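Local coordinates for Exo-beta-1,3-glucanase (Streptomyces sp. SirexAA-E, PDB 4PEY), which hydrolyses laminarin and laminarioligosaccharides as a family 55 exo-beta-1,3-glucanase, yielding glucose and laminaribiose, at residues G359-V373 against I387-V401. The protein carries 1 engineered substitution. Sequence-based numbering, arbitrary orientation.
Sequences GDHAANPTSLQDVFV and IVVNSNDTIIDHTWV
D370 and H398 meet where segments 359-373 and 387-401 turn the same corner between two faces of a parallel beta-helix. H398 ND1 donates to D370 OD1 at 2.8 Å; the oxygen lies near the ring plane, while the carboxylate stands at 90° to that ring. With CG of H398 anti to its backbone N (chi1 -163°), the imidazole also offers a face to F372, whose CE1 edge sits 3.8 Å from H398 CE1 in an offset edge-to-face pair. One step before the corner, Q369 NE2 donates almost straight, within its own amide plane, to the anti lone pair of D397 OD2, 3.0 Å away. Before and after the corner the strands run parallel in register, S367 beside I395 and V373 beside V401. Inside the coil, L368 CD1 meets I387 CG2 tip to tip at 4.1 Å. At the loop end, D393 OD2 takes the H361 N-H at 2.8 Å, and water 2 joins it to D360 OD1. An alanine in place of D393 would probably leave H361 N without its acceptor and the 359-362 loop freer to shift. N392 ND2 also bonds D360 OD1, from above the carboxylate plane, while N392 OD1 accepts from D426 N. Further out, R135 pairs with D370 OD2 and R178 with D397 OD2, while Y157 OH and T431 OG1 hold D397 OD1; W400 borders the bound glucose and substrate-binding E436. The arginines probably help keep these buried carboxylates ionised, and the D370 bond probably helps fix the rotation of H398.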
loop_
_atom_site.group_PDB
_atom_site.type_symbol
_atom_site.label_atom_id
_atom_site.label_comp_id
_atom_site.label_asym_id
_atom_site.label_seq_id
_atom_site.Cartn_x
_atom_site.Cartn_y
_atom_site.Cartn_z
ATOM N N GLY A 359 -13.696 3.104 22.351
ATOM C CA GLY A 359 -12.708 2.404 23.157
ATOM C C GLY A 359 -11.299 2.503 22.597
ATOM O O GLY A 359 -11.089 2.858 21.432
ATOM N N ASP A 360 -10.311 2.183 23.423
ATOM C CA ASP A 360 -8.936 2.239 22.954
ATOM C C ASP A 360 -8.407 0.838 22.657
ATOM O O ASP A 360 -8.911 -0.148 23.194
ATOM C CB ASP A 360 -8.073 2.964 23.982
ATOM C CG ASP A 360 -8.625 4.346 24.317
ATOM O OD1 ASP A 360 -8.695 5.187 23.393
ATOM O OD2 ASP A 360 -9.011 4.584 25.491
ATOM N N HIS A 361 -7.417 0.754 21.770
ATOM C CA HIS A 361 -6.813 -0.521 21.391
ATOM C C HIS A 361 -5.298 -0.377 21.354
ATOM O O HIS A 361 -4.649 -0.871 20.431
ATOM C CB HIS A 361 -7.316 -0.996 20.016
ATOM C CG HIS A 361 -8.808 -1.050 19.887
ATOM N ND1 HIS A 361 -9.557 -2.116 20.337
ATOM C CD2 HIS A 361 -9.690 -0.175 19.345
ATOM C CE1 HIS A 361 -10.835 -1.895 20.084
ATOM N NE2 HIS A 361 -10.944 -0.723 19.481
ATOM N N ALA A 362 -4.730 0.312 22.342
ATOM C CA ALA A 362 -3.325 0.716 22.249
ATOM C C ALA A 362 -2.343 -0.452 22.352
ATOM O O ALA A 362 -1.350 -0.502 21.618
ATOM C CB ALA A 362 -3.007 1.750 23.310
ATOM N N ALA A 363 -2.603 -1.390 23.256
ATOM C CA ALA A 363 -1.668 -2.491 23.438
ATOM C C ALA A 363 -1.666 -3.437 22.238
ATOM O O ALA A 363 -0.632 -3.999 21.883
ATOM C CB ALA A 363 -1.992 -3.260 24.723
ATOM N N ASN A 364 -2.824 -3.601 21.609
ATOM C CA ASN A 364 -3.003 -4.575 20.536
ATOM C C ASN A 364 -3.933 -4.003 19.466
ATOM O O ASN A 364 -5.117 -4.346 19.410
ATOM C CB ASN A 364 -3.559 -5.892 21.103
ATOM C CG ASN A 364 -3.587 -7.008 20.081
ATOM O OD1 ASN A 364 -2.884 -6.956 19.073
ATOM N ND2 ASN A 364 -4.393 -8.034 20.340
ATOM N N PRO A 365 -3.403 -3.100 18.629
ATOM C CA PRO A 365 -4.260 -2.411 17.664
ATOM C C PRO A 365 -4.703 -3.283 16.508
ATOM O O PRO A 365 -4.139 -4.350 16.261
ATOM C CB PRO A 365 -3.370 -1.271 17.155
ATOM C CG PRO A 365 -1.982 -1.721 17.409
ATOM C CD PRO A 365 -2.042 -2.538 18.664
ATOM N N THR A 366 -5.717 -2.811 15.796
ATOM C CA THR A 366 -6.067 -3.388 14.507
ATOM C C THR A 366 -5.225 -2.709 13.433
ATOM O O THR A 366 -4.914 -1.514 13.543
ATOM C CB THR A 366 -7.582 -3.239 14.244
ATOM O OG1 THR A 366 -8.270 -4.219 15.029
ATOM C CG2 THR A 366 -7.941 -3.441 12.763
ATOM N N SER A 367 -4.825 -3.476 12.417
ATOM C CA SER A 367 -4.041 -2.923 11.320
ATOM C C SER A 367 -4.584 -3.305 9.951
ATOM O O SER A 367 -5.187 -4.372 9.782
ATOM C CB SER A 367 -2.577 -3.373 11.423
ATOM O OG SER A 367 -2.462 -4.794 11.478
ATOM N N LEU A 368 -4.375 -2.399 8.993
ATOM C CA LEU A 368 -4.529 -2.661 7.567
ATOM C C LEU A 368 -3.147 -2.597 6.940
ATOM O O LEU A 368 -2.457 -1.589 7.089
ATOM C CB LEU A 368 -5.441 -1.633 6.887
ATOM C CG LEU A 368 -6.849 -1.390 7.420
ATOM C CD1 LEU A 368 -7.547 -0.364 6.531
ATOM C CD2 LEU A 368 -7.640 -2.678 7.476
ATOM N N GLN A 369 -2.738 -3.659 6.252
ATOM C CA GLN A 369 -1.421 -3.711 5.614
ATOM C C GLN A 369 -1.522 -4.247 4.195
ATOM O O GLN A 369 -2.121 -5.298 3.988
ATOM C CB GLN A 369 -0.467 -4.583 6.427
ATOM C CG GLN A 369 -0.075 -3.956 7.738
ATOM C CD GLN A 369 0.755 -4.881 8.590
ATOM O OE1 GLN A 369 0.268 -5.914 9.064
ATOM N NE2 GLN A 369 2.022 -4.520 8.796
ATOM N N ASP A 370 -0.949 -3.535 3.224
ATOM C CA ASP A 370 -1.082 -3.935 1.822
ATOM C C ASP A 370 -2.551 -4.170 1.520
ATOM O O ASP A 370 -2.929 -5.195 0.948
ATOM C CB ASP A 370 -0.267 -5.196 1.493
ATOM C CG ASP A 370 1.226 -5.008 1.709
ATOM O OD1 ASP A 370 1.697 -3.852 1.754
ATOM O OD2 ASP A 370 1.938 -6.031 1.822
ATOM N N VAL A 371 -3.376 -3.224 1.948
ATOM C CA VAL A 371 -4.773 -3.194 1.572
ATOM C C VAL A 371 -4.902 -2.128 0.497
ATOM O O VAL A 371 -4.530 -0.960 0.689
ATOM C CB VAL A 371 -5.686 -2.905 2.776
ATOM C CG1 VAL A 371 -7.119 -2.639 2.321
ATOM C CG2 VAL A 371 -5.624 -4.076 3.758
ATOM N N PHE A 372 -5.394 -2.550 -0.655
ATOM C CA PHE A 372 -5.502 -1.670 -1.804
ATOM C C PHE A 372 -6.968 -1.525 -2.164
ATOM O O PHE A 372 -7.746 -2.469 -2.017
ATOM C CB PHE A 372 -4.679 -2.227 -2.970
ATOM C CG PHE A 372 -3.286 -2.631 -2.566
ATOM C CD1 PHE A 372 -2.465 -1.735 -1.895
ATOM C CD2 PHE A 372 -2.812 -3.913 -2.806
ATOM C CE1 PHE A 372 -1.192 -2.096 -1.489
ATOM C CE2 PHE A 372 -1.532 -4.281 -2.412
ATOM C CZ PHE A 372 -0.719 -3.376 -1.750
ATOM N N VAL A 373 -7.353 -0.335 -2.605
ATOM C CA VAL A 373 -8.720 -0.111 -3.041
ATOM C C VAL A 373 -8.691 0.464 -4.444
ATOM O O VAL A 373 -7.859 1.320 -4.750
ATOM C CB VAL A 373 -9.478 0.834 -2.083
ATOM C CG1 VAL A 373 -10.905 1.073 -2.588
ATOM C CG2 VAL A 373 -9.493 0.243 -0.674
ATOM N N ILE A 387 -12.314 4.112 2.513
ATOM C CA ILE A 387 -11.990 3.551 3.823
ATOM C C ILE A 387 -12.356 4.518 4.935
ATOM O O ILE A 387 -11.927 5.672 4.925
ATOM C CB ILE A 387 -10.489 3.194 3.964
ATOM C CG1 ILE A 387 -10.021 2.305 2.805
ATOM C CG2 ILE A 387 -10.236 2.538 5.335
ATOM C CD1 ILE A 387 -8.561 1.807 2.942
ATOM N N VAL A 388 -13.158 4.047 5.884
ATOM C CA VAL A 388 -13.469 4.823 7.077
ATOM C C VAL A 388 -12.786 4.150 8.258
ATOM O O VAL A 388 -13.053 2.972 8.549
ATOM C CB VAL A 388 -14.986 4.929 7.334
ATOM C CG1 VAL A 388 -15.263 5.704 8.626
ATOM C CG2 VAL A 388 -15.690 5.581 6.156
ATOM N N VAL A 389 -11.880 4.872 8.920
ATOM C CA VAL A 389 -11.202 4.311 10.090
ATOM C C VAL A 389 -11.783 4.929 11.356
ATOM O O VAL A 389 -11.467 6.068 11.709
ATOM C CB VAL A 389 -9.678 4.542 10.050
ATOM C CG1 VAL A 389 -9.018 3.937 11.279
ATOM C CG2 VAL A 389 -9.086 3.947 8.777
ATOM N N ASN A 390 -12.640 4.166 12.028
ATOM C CA ASN A 390 -13.276 4.601 13.265
ATOM C C ASN A 390 -12.477 4.220 14.515
ATOM O O ASN A 390 -12.410 4.987 15.480
ATOM C CB ASN A 390 -14.685 4.005 13.365
ATOM C CG ASN A 390 -15.642 4.606 12.355
ATOM O OD1 ASN A 390 -15.812 5.826 12.304
ATOM N ND2 ASN A 390 -16.271 3.758 11.546
ATOM N N SER A 391 -11.876 3.032 14.501
ATOM C CA SER A 391 -11.232 2.497 15.706
ATOM C C SER A 391 -9.968 3.242 16.117
ATOM O O SER A 391 -9.067 3.468 15.298
ATOM C CB SER A 391 -10.892 1.018 15.522
ATOM O OG SER A 391 -12.067 0.239 15.376
ATOM N N ASN A 392 -9.912 3.609 17.395
ATOM C CA ASN A 392 -8.721 4.225 17.969
ATOM C C ASN A 392 -7.513 3.304 17.842
ATOM O O ASN A 392 -7.657 2.078 17.904
ATOM C CB ASN A 392 -8.942 4.571 19.448
ATOM C CG ASN A 392 -9.960 5.680 19.652
ATOM O OD1 ASN A 392 -10.372 6.351 18.713
ATOM N ND2 ASN A 392 -10.369 5.874 20.898
ATOM N N ASP A 393 -6.342 3.919 17.663
ATOM C CA ASP A 393 -5.026 3.267 17.666
ATOM C C ASP A 393 -4.753 2.409 16.433
ATOM O O ASP A 393 -3.745 1.713 16.377
ATOM C CB ASP A 393 -4.839 2.423 18.943
ATOM C CG ASP A 393 -5.025 3.244 20.205
ATOM O OD1 ASP A 393 -4.138 4.081 20.511
ATOM O OD2 ASP A 393 -6.070 3.079 20.876
ATOM N N THR A 394 -5.636 2.469 15.444
ATOM C CA THR A 394 -5.476 1.672 14.231
ATOM C C THR A 394 -4.188 2.048 13.497
ATOM O O THR A 394 -3.818 3.231 13.433
ATOM C CB THR A 394 -6.695 1.854 13.288
ATOM O OG1 THR A 394 -7.875 1.393 13.956
ATOM C CG2 THR A 394 -6.529 1.083 11.970
ATOM N N ILE A 395 -3.507 1.036 12.960
ATOM C CA ILE A 395 -2.328 1.246 12.125
ATOM C C ILE A 395 -2.659 0.975 10.672
ATOM O O ILE A 395 -3.169 -0.096 10.340
ATOM C CB ILE A 395 -1.147 0.328 12.528
ATOM C CG1 ILE A 395 -0.743 0.561 13.984
ATOM C CG2 ILE A 395 0.056 0.544 11.598
ATOM C CD1 ILE A 395 0.209 -0.498 14.521
ATOM N N ILE A 396 -2.389 1.953 9.813
ATOM C CA ILE A 396 -2.524 1.783 8.375
ATOM C C ILE A 396 -1.118 1.766 7.801
ATOM O O ILE A 396 -0.486 2.816 7.674
ATOM C CB ILE A 396 -3.343 2.916 7.725
ATOM C CG1 ILE A 396 -4.660 3.131 8.476
ATOM C CG2 ILE A 396 -3.587 2.621 6.248
ATOM C CD1 ILE A 396 -5.574 1.943 8.442
ATOM N N ASP A 397 -0.612 0.578 7.498
ATOM C CA ASP A 397 0.783 0.428 7.089
ATOM C C ASP A 397 0.856 -0.118 5.669
ATOM O O ASP A 397 0.805 -1.328 5.447
ATOM C CB ASP A 397 1.522 -0.466 8.101
ATOM C CG ASP A 397 2.919 -0.844 7.651
ATOM O OD1 ASP A 397 3.667 0.045 7.190
ATOM O OD2 ASP A 397 3.273 -2.037 7.770
ATOM N N HIS A 398 0.990 0.822 4.733
ATOM C CA HIS A 398 0.890 0.655 3.274
ATOM C C HIS A 398 -0.521 0.420 2.759
ATOM O O HIS A 398 -1.066 -0.690 2.814
ATOM C CB HIS A 398 1.778 -0.464 2.740
ATOM C CG HIS A 398 1.989 -0.369 1.261
ATOM N ND1 HIS A 398 2.240 -1.464 0.460
ATOM C CD2 HIS A 398 1.976 0.709 0.440
ATOM C CE1 HIS A 398 2.383 -1.059 -0.794
ATOM N NE2 HIS A 398 2.224 0.250 -0.833
ATOM N N THR A 399 -1.111 1.494 2.251
ATOM C CA THR A 399 -2.355 1.389 1.512
ATOM C C THR A 399 -2.237 2.205 0.226
ATOM O O THR A 399 -1.497 3.185 0.171
ATOM C CB THR A 399 -3.565 1.864 2.357
ATOM O OG1 THR A 399 -4.775 1.564 1.663
ATOM C CG2 THR A 399 -3.508 3.344 2.625
ATOM N N TRP A 400 -2.925 1.748 -0.819
ATOM C CA TRP A 400 -3.135 2.526 -2.035
ATOM C C TRP A 400 -4.621 2.545 -2.266
ATOM O O TRP A 400 -5.225 1.500 -2.530
ATOM C CB TRP A 400 -2.429 1.928 -3.255
ATOM C CG TRP A 400 -2.467 2.783 -4.534
ATOM C CD1 TRP A 400 -2.407 4.150 -4.629
ATOM C CD2 TRP A 400 -2.550 2.295 -5.888
ATOM N NE1 TRP A 400 -2.436 4.539 -5.962
ATOM C CE2 TRP A 400 -2.518 3.417 -6.747
ATOM C CE3 TRP A 400 -2.630 1.017 -6.453
ATOM C CZ2 TRP A 400 -2.562 3.294 -8.136
ATOM C CZ3 TRP A 400 -2.684 0.897 -7.842
ATOM C CH2 TRP A 400 -2.667 2.030 -8.663
ATOM N N VAL A 401 -5.203 3.732 -2.157
ATOM C CA VAL A 401 -6.631 3.909 -2.329
ATOM C C VAL A 401 -6.767 4.759 -3.584
ATOM O O VAL A 401 -6.376 5.925 -3.598
ATOM C CB VAL A 401 -7.264 4.565 -1.075
ATOM C CG1 VAL A 401 -8.753 4.801 -1.268
ATOM C CG2 VAL A 401 -7.008 3.690 0.140
HETATM O O HOH W 1 -12.191 3.201 19.002
HETATM O O HOH W 2 -6.573 5.429 22.093
HETATM O O HOH W 3 -13.060 0.409 18.091
HETATM O O HOH W 4 -7.404 -0.253 16.325
#